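Proteasome assembly chaperone family protein (Pyrococcus furiosus, PDB 3VR0) acts as an activator of the archaeal proteasome and is related to the chaperones that assist proteasome assembly. Local coordinates at residues C[87-92]-C[124-129]; C[142-147]-C[182-187]; C[170-173]-C[178-181]. All blocks are in the same frame, centred on the assembly; numbering follows the deposited sequence.

Contact 1: C[87-92]-C[124-129]; sequences NEFYYW and GKMLDF
Strand 87-92 of the large mixed sheet meets helix 116-131, packed on the sheet's face, through a small apolar cluster of two phenylalanine rings, Phe89 and Phe129, with Met126 beside them. The two rings make a T-shaped (edge-to-face) pair: the CD2-CE2 edge of Phe129 points into one face of Phe89, with centroids 5.1 Å apart and planes at 69°. CD2 of Phe129 stands 4.0 Å above the Phe89 ring plane, over its centre, while CE2 of Phe129 comes 4.0 Å from CG of Phe89, nearer the root of that ring. Phe129 reaches the sheet because its CG lies anti to the backbone N (chi1 177°), which sends the ring out from the helix toward the strand. Met126 comes in from another direction, at the rim of the Phe89 ring, where its CG lies 3.8 Å from CZ of Phe89. Its chain then runs on extended past the ring toward Asn87, and the methyl group CE ends beside that amide; the separation of Met126 CE from Asn87 OD1, 2.9 Å, is too short to be trusted in detail. The amide's own polar link is made elsewhere, by ND2 to the backbone oxygen of Thr109. Short segments of strand and helix run nearly parallel, 23° apart, with an axis distance of 11.9 Å. All four touching residues are buried: Ile103 and Val105 of the adjoining strand 102-107 also pack on Phe89, while Ala63 of strand 60-66 and Ile22 and Val24 of strand 21-24 line the Phe129 ring.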
ATOM      1  N   ASN C  87       5.178  20.978   2.657  1.00 22.24           N
ATOM      2  CA  ASN C  87       5.576  21.522   3.947  1.00 23.03           C
ATOM      3  C   ASN C  87       6.512  22.711   3.639  1.00 23.68           C
ATOM      4  O   ASN C  87       7.093  22.790   2.522  1.00 22.93           O
ATOM      5  CB  ASN C  87       6.313  20.483   4.800  1.00 21.77           C
ATOM      6  CG  ASN C  87       5.445  19.253   5.129  1.00 24.28           C
ATOM      7  OD1 ASN C  87       5.987  18.234   5.557  1.00 24.04           O
ATOM      8  ND2 ASN C  87       4.101  19.347   4.928  1.00 19.65           N
ATOM      9  N   GLU C  88       6.672  23.601   4.616  1.00 23.09           N
ATOM     10  CA  GLU C  88       7.445  24.813   4.416  1.00 24.32           C
ATOM     11  C   GLU C  88       8.396  24.921   5.549  1.00 23.13           C
ATOM     12  O   GLU C  88       8.013  24.631   6.687  1.00 23.63           O
ATOM     13  CB  GLU C  88       6.534  26.037   4.430  1.00 25.41           C
ATOM     14  CG  GLU C  88       5.533  26.092   3.284  1.00 32.11           C
ATOM     15  CD  GLU C  88       4.592  27.319   3.375  1.00 45.63           C
ATOM     16  OE1 GLU C  88       4.188  27.739   4.511  1.00 49.87           O
ATOM     17  OE2 GLU C  88       4.257  27.878   2.298  1.00 50.19           O
ATOM     18  N   PHE C  89       9.635  25.313   5.257  1.00 20.96           N
ATOM     19  CA  PHE C  89      10.606  25.579   6.295  1.00 20.51           C
ATOM     20  C   PHE C  89      10.848  27.094   6.385  1.00 21.53           C
ATOM     21  O   PHE C  89      11.044  27.753   5.350  1.00 21.04           O
ATOM     22  CB  PHE C  89      11.940  24.896   5.993  1.00 19.80           C
ATOM     23  CG  PHE C  89      11.891  23.406   6.014  1.00 17.56           C
ATOM     24  CD1 PHE C  89      12.319  22.684   7.160  1.00 18.74           C
ATOM     25  CD2 PHE C  89      11.491  22.703   4.888  1.00 19.00           C
ATOM     26  CE1 PHE C  89      12.320  21.278   7.161  1.00 21.87           C
ATOM     27  CE2 PHE C  89      11.471  21.265   4.891  1.00 19.38           C
ATOM     28  CZ  PHE C  89      11.885  20.572   6.005  1.00 19.17           C
ATOM     29  N   TYR C  90      10.833  27.623   7.617  1.00 21.83           N
ATOM     30  CA  TYR C  90      11.105  29.035   7.904  1.00 23.18           C
ATOM     31  C   TYR C  90      12.316  29.102   8.808  1.00 23.90           C
ATOM     32  O   TYR C  90      12.542  28.187   9.618  1.00 24.96           O
ATOM     33  CB  TYR C  90       9.923  29.689   8.646  1.00 24.31           C
ATOM     34  CG  TYR C  90       8.699  29.847   7.784  1.00 24.79           C
ATOM     35  CD1 TYR C  90       8.357  31.071   7.244  1.00 27.45           C
ATOM     36  CD2 TYR C  90       7.900  28.753   7.494  1.00 26.94           C
ATOM     37  CE1 TYR C  90       7.231  31.196   6.426  1.00 31.76           C
ATOM     38  CE2 TYR C  90       6.788  28.863   6.699  1.00 29.25           C
ATOM     39  CZ  TYR C  90       6.462  30.072   6.162  1.00 32.39           C
ATOM     40  OH  TYR C  90       5.343  30.139   5.372  1.00 38.20           O
ATOM     41  N   TYR C  91      13.108  30.160   8.714  1.00 23.47           N
ATOM     42  CA  TYR C  91      14.172  30.285   9.718  1.00 23.66           C
ATOM     43  C   TYR C  91      14.103  31.604  10.486  1.00 24.13           C
ATOM     44  O   TYR C  91      13.527  32.609  10.020  1.00 23.13           O
ATOM     45  CB  TYR C  91      15.556  30.141   9.066  1.00 23.57           C
ATOM     46  CG  TYR C  91      16.006  31.405   8.308  1.00 23.61           C
ATOM     47  CD1 TYR C  91      16.767  32.410   8.951  1.00 25.95           C
ATOM     48  CD2 TYR C  91      15.647  31.586   6.982  1.00 24.96           C
ATOM     49  CE1 TYR C  91      17.192  33.564   8.253  1.00 30.08           C
ATOM     50  CE2 TYR C  91      16.059  32.692   6.265  1.00 28.92           C
ATOM     51  CZ  TYR C  91      16.819  33.698   6.909  1.00 31.68           C
ATOM     52  OH  TYR C  91      17.198  34.783   6.171  1.00 33.10           O
ATOM     53  N   TRP C  92      14.735  31.602  11.646  1.00 25.00           N
ATOM     54  CA  TRP C  92      14.869  32.842  12.413  1.00 27.21           C
ATOM     55  C   TRP C  92      16.297  32.909  12.862  1.00 27.38           C
ATOM     56  O   TRP C  92      16.828  31.925  13.406  1.00 28.09           O
ATOM     57  CB  TRP C  92      13.960  32.852  13.632  1.00 26.69           C
ATOM     58  CG  TRP C  92      14.013  34.075  14.484  1.00 26.85           C
ATOM     59  CD1 TRP C  92      13.422  35.304  14.218  1.00 25.32           C
ATOM     60  CD2 TRP C  92      14.625  34.193  15.781  1.00 25.57           C
ATOM     61  NE1 TRP C  92      13.634  36.154  15.288  1.00 24.10           N
ATOM     62  CE2 TRP C  92      14.382  35.511  16.242  1.00 24.84           C
ATOM     63  CE3 TRP C  92      15.384  33.315  16.591  1.00 27.73           C
ATOM     64  CZ2 TRP C  92      14.848  35.974  17.496  1.00 23.25           C
ATOM     65  CZ3 TRP C  92      15.841  33.768  17.836  1.00 28.56           C
ATOM     66  CH2 TRP C  92      15.566  35.111  18.275  1.00 25.06           C
ATOM     67  N   GLY C 124      12.893  11.451   7.431  1.00 22.00           N
ATOM     68  CA  GLY C 124      14.285  11.261   7.115  1.00 21.29           C
ATOM     69  C   GLY C 124      14.813  12.394   6.209  1.00 22.05           C
ATOM     70  O   GLY C 124      15.904  12.915   6.485  1.00 21.31           O
ATOM     71  N   LYS C 125      14.064  12.763   5.153  1.00 20.48           N
ATOM     72  CA  LYS C 125      14.487  13.888   4.292  1.00 21.90           C
ATOM     73  C   LYS C 125      14.527  15.207   5.087  1.00 20.15           C
ATOM     74  O   LYS C 125      15.445  16.004   4.902  1.00 20.39           O
ATOM     75  CB  LYS C 125      13.559  14.096   3.088  1.00 21.42           C
ATOM     76  CG  LYS C 125      13.766  13.083   1.960  1.00 30.80           C
ATOM     77  CD  LYS C 125      15.067  13.350   1.142  1.00 35.92           C
ATOM     78  CE  LYS C 125      15.149  14.773   0.623  1.00 39.57           C
ATOM     79  NZ  LYS C 125      16.343  14.901  -0.280  1.00 44.20           N
ATOM     80  N   MET C 126      13.530  15.442   5.928  1.00 18.92           N
ATOM     81  CA  MET C 126      13.566  16.639   6.816  1.00 20.35           C
ATOM     82  C   MET C 126      14.808  16.640   7.679  1.00 20.56           C
ATOM     83  O   MET C 126      15.427  17.701   7.836  1.00 20.71           O
ATOM     84  CB  MET C 126      12.371  16.745   7.729  1.00 18.12           C
ATOM     85  CG  MET C 126      11.094  16.973   7.001  1.00 20.77           C
ATOM     86  SD  MET C 126       9.728  17.221   8.172  1.00 25.56           S
ATOM     87  CE  MET C 126       8.498  17.592   6.919  1.00 22.00           C
ATOM     88  N   LEU C 127      15.150  15.479   8.257  1.00 20.34           N
ATOM     89  CA  LEU C 127      16.342  15.433   9.084  1.00 22.30           C
ATOM     90  C   LEU C 127      17.617  15.647   8.258  1.00 22.21           C
ATOM     91  O   LEU C 127      18.510  16.302   8.772  1.00 21.86           O
ATOM     92  CB  LEU C 127      16.468  14.174   9.962  1.00 21.78           C
ATOM     93  CG  LEU C 127      15.311  14.115  10.988  1.00 26.30           C
ATOM     94  CD1 LEU C 127      15.139  12.743  11.522  1.00 23.84           C
ATOM     95  CD2 LEU C 127      15.437  15.131  12.133  1.00 24.95           C
ATOM     96  N   ASP C 128      17.718  15.082   7.039  1.00 21.50           N
ATOM     97  CA  ASP C 128      18.945  15.253   6.233  1.00 23.16           C
ATOM     98  C   ASP C 128      19.134  16.748   5.933  1.00 22.47           C
ATOM     99  O   ASP C 128      20.238  17.248   5.882  1.00 22.45           O
ATOM    100  CB  ASP C 128      18.912  14.514   4.867  1.00 23.16           C
ATOM    101  CG  ASP C 128      18.837  12.964   4.992  1.00 27.47           C
ATOM    102  OD1 ASP C 128      19.171  12.373   6.050  1.00 26.66           O
ATOM    103  OD2 ASP C 128      18.422  12.336   4.003  1.00 29.83           O
ATOM    104  N   PHE C 129      18.046  17.419   5.659  1.00 21.76           N
ATOM    105  CA  PHE C 129      18.109  18.800   5.261  1.00 23.35           C
ATOM    106  C   PHE C 129      18.580  19.698   6.445  1.00 24.25           C
ATOM    107  O   PHE C 129      19.476  20.499   6.308  1.00 24.56           O
ATOM    108  CB  PHE C 129      16.739  19.218   4.747  1.00 22.41           C
ATOM    109  CG  PHE C 129      16.655  20.671   4.376  1.00 24.11           C
ATOM    110  CD1 PHE C 129      17.552  21.229   3.430  1.00 22.73           C
ATOM    111  CD2 PHE C 129      15.734  21.498   5.004  1.00 20.17           C
ATOM    112  CE1 PHE C 129      17.473  22.599   3.090  1.00 26.84           C
ATOM    113  CE2 PHE C 129      15.638  22.879   4.656  1.00 24.54           C
ATOM    114  CZ  PHE C 129      16.515  23.429   3.712  1.00 23.00           C
TER

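Contact 2: C[142-147]-C[182-187]; sequences GGYQVP and REDEGG
Tyr144, near the end of sheet strand 137-145, reaches toward Arg182 in the loop between strands 179-181 and 188-190, the flank of the tyrosine ring meeting the end of the arginine. This loop turns through an inverse gamma turn centred on Asp184 and a type II beta turn from Asp184 to Gly187, closed by Gly187 N to Asp184 O. From CB the ring leaves with CG anti to the backbone N (chi1 -180°), and its CD1 flank passes NH2 of Arg182. CD1 of Tyr144 is 4.0 Å from that nitrogen and the next atom, CE1, is closer at 3.6 Å; at the tip, OH of Tyr144 stays 4.3 Å from Asp184 OD2. NH2 approaches the ring obliquely, ring and guanidinium planes 86° apart, in plain side-chain contact. Arg182 is held in place by its own loop: NE and NH2 grip the Asp184 carboxylate side-on, one nitrogen to each oxygen, both syn lone pairs being used. With alanine in place of Arg182, the Asp184 carboxylate is likely to lose its charged mate, and the CE1 flank of Tyr144 the NH2 beside it. Leu156 and Leu211 pack against both Tyr144 and Arg182, and Ile76 of the second subunit lies against Arg182 and Asp184. The NE bond is nearly straight: Arg182 NE donates to Asp184 OD1 at 3.0 Å and 176°, and Arg182 NH2 lies 2.7 Å from Asp184 OD2.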
ATOM      1  N   GLY C 142       2.642  19.328  19.337  1.00 29.24           N
ATOM      2  CA  GLY C 142       1.387  18.798  18.841  1.00 32.25           C
ATOM      3  C   GLY C 142       0.356  18.598  19.970  1.00 33.83           C
ATOM      4  O   GLY C 142       0.463  19.195  21.046  1.00 33.19           O
ATOM      5  N   GLY C 143      -0.631  17.744  19.707  1.00 35.76           N
ATOM      6  CA  GLY C 143      -1.752  17.501  20.636  1.00 36.96           C
ATOM      7  C   GLY C 143      -1.735  16.110  21.243  1.00 38.45           C
ATOM      8  O   GLY C 143      -1.137  15.170  20.688  1.00 37.30           O
ATOM      9  N   TYR C 144      -2.386  15.991  22.393  1.00 39.61           N
ATOM     10  CA  TYR C 144      -2.631  14.713  23.036  1.00 42.03           C
ATOM     11  C   TYR C 144      -4.139  14.579  23.252  1.00 43.04           C
ATOM     12  O   TYR C 144      -4.716  15.334  24.027  1.00 43.16           O
ATOM     13  CB  TYR C 144      -1.874  14.614  24.353  1.00 42.09           C
ATOM     14  CG  TYR C 144      -2.082  13.297  25.068  1.00 45.53           C
ATOM     15  CD1 TYR C 144      -1.294  12.187  24.763  1.00 46.44           C
ATOM     16  CD2 TYR C 144      -3.058  13.166  26.063  1.00 48.11           C
ATOM     17  CE1 TYR C 144      -1.472  10.986  25.403  1.00 48.08           C
ATOM     18  CE2 TYR C 144      -3.254  11.950  26.717  1.00 50.88           C
ATOM     19  CZ  TYR C 144      -2.456  10.868  26.383  1.00 51.02           C
ATOM     20  OH  TYR C 144      -2.638   9.677  27.026  1.00 52.27           O
ATOM     21  N   GLN C 145      -4.753  13.648  22.528  1.00 44.27           N
ATOM     22  CA  GLN C 145      -6.207  13.464  22.482  1.00 46.75           C
ATOM     23  C   GLN C 145      -6.768  13.016  23.837  1.00 46.81           C
ATOM     24  O   GLN C 145      -6.285  12.046  24.427  1.00 46.05           O
ATOM     25  CB  GLN C 145      -6.576  12.444  21.392  1.00 47.07           C
ATOM     26  CG  GLN C 145      -8.004  11.857  21.483  1.00 51.87           C
ATOM     27  CD  GLN C 145      -9.039  12.727  20.820  1.00 56.32           C
ATOM     28  OE1 GLN C 145      -9.883  12.259  20.047  1.00 58.75           O
ATOM     29  NE2 GLN C 145      -8.969  14.009  21.100  1.00 58.47           N
ATOM     30  N   VAL C 146      -7.791  13.735  24.297  1.00 47.75           N
ATOM     31  CA  VAL C 146      -8.345  13.571  25.645  1.00 49.56           C
ATOM     32  C   VAL C 146      -9.900  13.662  25.582  1.00 50.98           C
ATOM     33  O   VAL C 146     -10.440  14.469  24.828  1.00 50.94           O
ATOM     34  CB  VAL C 146      -7.674  14.633  26.589  1.00 48.80           C
ATOM     35  CG1 VAL C 146      -8.593  15.802  26.893  1.00 48.60           C
ATOM     36  CG2 VAL C 146      -7.090  14.005  27.817  1.00 48.73           C
ATOM     37  N   PRO C 147     -10.626  12.818  26.354  1.00 53.08           N
ATOM     38  CA  PRO C 147     -12.096  12.847  26.227  1.00 54.41           C
ATOM     39  C   PRO C 147     -12.777  14.146  26.744  1.00 56.12           C
ATOM     40  O   PRO C 147     -13.895  14.473  26.316  1.00 56.38           O
ATOM     41  CB  PRO C 147     -12.543  11.607  27.011  1.00 54.18           C
ATOM     42  CG  PRO C 147     -11.451  11.346  28.001  1.00 53.64           C
ATOM     43  CD  PRO C 147     -10.172  11.889  27.415  1.00 53.09           C
ATOM     44  N   ARG C 182       5.842  12.592  31.139  1.00 45.03           N
ATOM     45  CA  ARG C 182       4.964  11.428  30.828  1.00 44.96           C
ATOM     46  C   ARG C 182       5.412  10.156  31.450  1.00 44.85           C
ATOM     47  O   ARG C 182       6.582   9.808  31.375  1.00 45.21           O
ATOM     48  CB  ARG C 182       4.897  11.168  29.325  1.00 44.76           C
ATOM     49  CG  ARG C 182       4.272  12.271  28.551  1.00 43.85           C
ATOM     50  CD  ARG C 182       4.355  11.961  27.106  1.00 41.21           C
ATOM     51  NE  ARG C 182       3.430  10.902  26.749  1.00 37.12           N
ATOM     52  CZ  ARG C 182       2.758  10.860  25.613  1.00 35.94           C
ATOM     53  NH1 ARG C 182       2.920  11.822  24.701  1.00 31.58           N
ATOM     54  NH2 ARG C 182       1.944   9.836  25.373  1.00 37.38           N
ATOM     55  N   GLU C 183       4.493   9.429  32.060  1.00 45.71           N
ATOM     56  CA  GLU C 183       4.893   8.123  32.609  1.00 46.62           C
ATOM     57  C   GLU C 183       4.145   6.961  31.949  1.00 45.64           C
ATOM     58  O   GLU C 183       4.267   5.823  32.389  1.00 45.68           O
ATOM     59  CB  GLU C 183       4.679   8.066  34.128  1.00 48.05           C
ATOM     60  CG  GLU C 183       5.205   9.255  34.952  1.00 51.95           C
ATOM     61  CD  GLU C 183       4.842   9.136  36.451  1.00 57.57           C
ATOM     62  OE1 GLU C 183       3.867   8.418  36.788  1.00 58.64           O
ATOM     63  OE2 GLU C 183       5.536   9.757  37.292  1.00 60.24           O
ATOM     64  N   ASP C 184       3.371   7.249  30.905  1.00 44.63           N
ATOM     65  CA  ASP C 184       2.523   6.244  30.268  1.00 43.43           C
ATOM     66  C   ASP C 184       3.348   5.313  29.385  1.00 43.28           C
ATOM     67  O   ASP C 184       3.270   5.388  28.159  1.00 43.55           O
ATOM     68  CB  ASP C 184       1.393   6.917  29.481  1.00 43.36           C
ATOM     69  CG  ASP C 184       1.908   7.979  28.437  1.00 44.67           C
ATOM     70  OD1 ASP C 184       2.882   8.738  28.730  1.00 42.08           O
ATOM     71  OD2 ASP C 184       1.302   8.059  27.337  1.00 42.85           O
ATOM     72  N   GLU C 185       4.152   4.455  30.011  1.00 42.65           N
ATOM     73  CA  GLU C 185       4.978   3.477  29.308  1.00 43.57           C
ATOM     74  C   GLU C 185       4.156   2.715  28.234  1.00 43.31           C
ATOM     75  O   GLU C 185       2.981   2.367  28.461  1.00 43.30           O
ATOM     76  CB  GLU C 185       5.630   2.520  30.312  1.00 44.30           C
ATOM     77  CG  GLU C 185       6.875   1.774  29.823  1.00 47.45           C
ATOM     78  CD  GLU C 185       7.702   1.136  30.957  1.00 52.62           C
ATOM     79  OE1 GLU C 185       7.700   1.663  32.106  1.00 56.67           O
ATOM     80  OE2 GLU C 185       8.382   0.118  30.697  1.00 51.95           O
ATOM     81  N   GLY C 186       4.757   2.503  27.055  1.00 42.10           N
ATOM     82  CA  GLY C 186       4.029   1.924  25.910  1.00 39.78           C
ATOM     83  C   GLY C 186       2.961   2.793  25.248  1.00 38.41           C
ATOM     84  O   GLY C 186       2.318   2.355  24.308  1.00 38.19           O
ATOM     85  N   GLY C 187       2.749   4.024  25.711  1.00 37.39           N
ATOM     86  CA  GLY C 187       1.927   4.988  24.939  1.00 36.45           C
ATOM     87  C   GLY C 187       2.665   5.424  23.645  1.00 35.50           C
ATOM     88  O   GLY C 187       3.847   5.112  23.466  1.00 34.25           O
TER

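Contact 3: C[170-173]-C[178-181]; sequences SKLE and EVIW
Leu172 places CG anti to its carbonyl carbon (chi1 -77°), swinging both methyl groups from the last turn of helix 164-172 toward strand 179-181, where Val179 answers with CG2 in the same relation to its own carbonyl carbon. Their branches cross at about a right angle, and the meeting is methyl to methyl: CD2 of Leu172 lies 4.1 Å from CG2 of Val179. The other branch of the leucine goes to the indole, CD1 of Leu172 standing 4.3 Å from CZ2 of Trp181 on the six-membered ring. This is the return leg of a beta-alpha-beta unit made of strand 155-159, helix 164-172 and strand 179-181, whose second strand is outermost in the chain's large sheet. The helix ends at the contact: Glu173 is the first residue to leave helical geometry, while its N still bonds to Ser170 O at 3.1 Å. Ala157 of strand 155-159 packs on both Val179 and Trp181, and Lys169, one turn back in the helix, makes a cation-pi interaction with the indole. Ala230, Lys233 and Ile234 of helix 221-235 also pack against Leu172.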
ATOM      1  N   SER C 170      14.984  22.678  34.011  1.00 45.61           N
ATOM      2  CA  SER C 170      15.623  23.958  34.393  1.00 46.41           C
ATOM      3  C   SER C 170      15.085  25.094  33.558  1.00 46.56           C
ATOM      4  O   SER C 170      14.631  26.108  34.098  1.00 46.77           O
ATOM      5  CB  SER C 170      17.126  23.909  34.181  1.00 46.36           C
ATOM      6  OG  SER C 170      17.672  22.792  34.827  1.00 48.73           O
ATOM      7  N   LYS C 171      15.124  24.910  32.238  1.00 46.33           N
ATOM      8  CA  LYS C 171      14.674  25.938  31.295  1.00 46.08           C
ATOM      9  C   LYS C 171      13.247  26.315  31.556  1.00 45.86           C
ATOM     10  O   LYS C 171      12.876  27.457  31.341  1.00 46.35           O
ATOM     11  CB  LYS C 171      14.792  25.451  29.846  1.00 46.16           C
ATOM     12  CG  LYS C 171      16.160  24.997  29.459  1.00 45.31           C
ATOM     13  CD  LYS C 171      17.011  26.168  29.166  1.00 47.20           C
ATOM     14  CE  LYS C 171      18.367  25.737  28.653  1.00 49.58           C
ATOM     15  NZ  LYS C 171      19.176  26.982  28.494  1.00 51.43           N
ATOM     16  N   LEU C 172      12.458  25.349  32.018  1.00 45.95           N
ATOM     17  CA  LEU C 172      11.012  25.520  32.214  1.00 46.49           C
ATOM     18  C   LEU C 172      10.611  26.045  33.608  1.00 47.73           C
ATOM     19  O   LEU C 172       9.469  26.451  33.820  1.00 46.87           O
ATOM     20  CB  LEU C 172      10.291  24.194  31.955  1.00 45.62           C
ATOM     21  CG  LEU C 172      10.083  23.776  30.496  1.00 42.88           C
ATOM     22  CD1 LEU C 172       9.945  22.271  30.390  1.00 42.26           C
ATOM     23  CD2 LEU C 172       8.867  24.441  29.937  1.00 37.43           C
ATOM     24  N   GLU C 173      11.540  25.996  34.555  1.00 49.89           N
ATOM     25  CA  GLU C 173      11.323  26.520  35.915  1.00 52.38           C
ATOM     26  C   GLU C 173      10.651  27.920  35.836  1.00 52.74           C
ATOM     27  O   GLU C 173      11.176  28.832  35.187  1.00 53.04           O
ATOM     28  CB  GLU C 173      12.681  26.554  36.628  1.00 53.12           C
ATOM     29  CG  GLU C 173      12.652  26.452  38.152  1.00 58.21           C
ATOM     30  CD  GLU C 173      13.732  25.513  38.744  1.00 64.03           C
ATOM     31  OE1 GLU C 173      14.829  25.320  38.139  1.00 65.11           O
ATOM     32  OE2 GLU C 173      13.465  24.966  39.847  1.00 66.62           O
ATOM     33  N   GLU C 178       1.392  24.081  33.272  1.00 47.07           N
ATOM     34  CA  GLU C 178       1.799  22.846  33.924  1.00 46.32           C
ATOM     35  C   GLU C 178       2.371  21.863  32.862  1.00 45.72           C
ATOM     36  O   GLU C 178       1.739  21.612  31.828  1.00 44.26           O
ATOM     37  CB  GLU C 178       0.610  22.230  34.666  1.00 46.38           C
ATOM     38  CG  GLU C 178       0.983  20.976  35.453  1.00 47.79           C
ATOM     39  CD  GLU C 178      -0.194  20.324  36.138  1.00 50.36           C
ATOM     40  OE1 GLU C 178      -1.362  20.665  35.804  1.00 52.86           O
ATOM     41  OE2 GLU C 178       0.051  19.460  37.007  1.00 52.06           O
ATOM     42  N   VAL C 179       3.563  21.330  33.136  1.00 45.26           N
ATOM     43  CA  VAL C 179       4.234  20.416  32.236  1.00 45.16           C
ATOM     44  C   VAL C 179       4.402  19.087  32.941  1.00 45.40           C
ATOM     45  O   VAL C 179       5.197  18.983  33.889  1.00 46.03           O
ATOM     46  CB  VAL C 179       5.651  20.941  31.784  1.00 45.42           C
ATOM     47  CG1 VAL C 179       6.421  19.855  31.019  1.00 43.51           C
ATOM     48  CG2 VAL C 179       5.529  22.215  30.938  1.00 44.42           C
ATOM     49  N   ILE C 180       3.667  18.078  32.470  1.00 44.65           N
ATOM     50  CA  ILE C 180       3.744  16.731  33.024  1.00 43.83           C
ATOM     51  C   ILE C 180       4.777  15.914  32.287  1.00 43.72           C
ATOM     52  O   ILE C 180       4.691  15.786  31.076  1.00 42.94           O
ATOM     53  CB  ILE C 180       2.384  15.998  32.910  1.00 44.10           C
ATOM     54  CG1 ILE C 180       1.280  16.813  33.589  1.00 44.26           C
ATOM     55  CG2 ILE C 180       2.482  14.559  33.472  1.00 43.84           C
ATOM     56  CD1 ILE C 180       1.695  17.398  34.932  1.00 44.53           C
ATOM     57  N   TRP C 181       5.735  15.364  33.030  1.00 43.44           N
ATOM     58  CA  TRP C 181       6.718  14.435  32.518  1.00 44.78           C
ATOM     59  C   TRP C 181       6.144  13.004  32.384  1.00 45.36           C
ATOM     60  O   TRP C 181       5.999  12.303  33.395  1.00 45.35           O
ATOM     61  CB  TRP C 181       7.990  14.509  33.388  1.00 44.99           C
ATOM     62  CG  TRP C 181       8.657  15.830  33.131  1.00 47.81           C
ATOM     63  CD1 TRP C 181       8.398  17.029  33.760  1.00 48.82           C
ATOM     64  CD2 TRP C 181       9.602  16.122  32.091  1.00 47.60           C
ATOM     65  NE1 TRP C 181       9.155  18.023  33.197  1.00 49.77           N
ATOM     66  CE2 TRP C 181       9.897  17.497  32.169  1.00 48.76           C
ATOM     67  CE3 TRP C 181      10.238  15.345  31.108  1.00 47.75           C
ATOM     68  CZ2 TRP C 181      10.809  18.117  31.302  1.00 48.49           C
ATOM     69  CZ3 TRP C 181      11.149  15.963  30.254  1.00 46.85           C
ATOM     70  CH2 TRP C 181      11.423  17.332  30.358  1.00 47.37           C
TER

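How the contacts relate
All three contacts reach the same mixed sheet, but at different depths. Contact 1 is core: every touching residue is buried, and aromatic rings and a methionine fill the space between helix and strand. Contacts 2 and 3 are only partly buried and lie where the second subunit comes near. Their segments adjoin at Trp181 and Arg182, contact 3 being nested within the chain loop that contact 2 closes. Chemistry follows place: contact 3 is apolar, leucine against valine and indole, within one beta-alpha-beta unit, whereas contact 2 sets a tyrosine beside an internally salt-bridged loop. Contact 1, with its centre 26 Å from that of contact 2, is joined to it in sequence as helix 116-131 leads into strand 137-145.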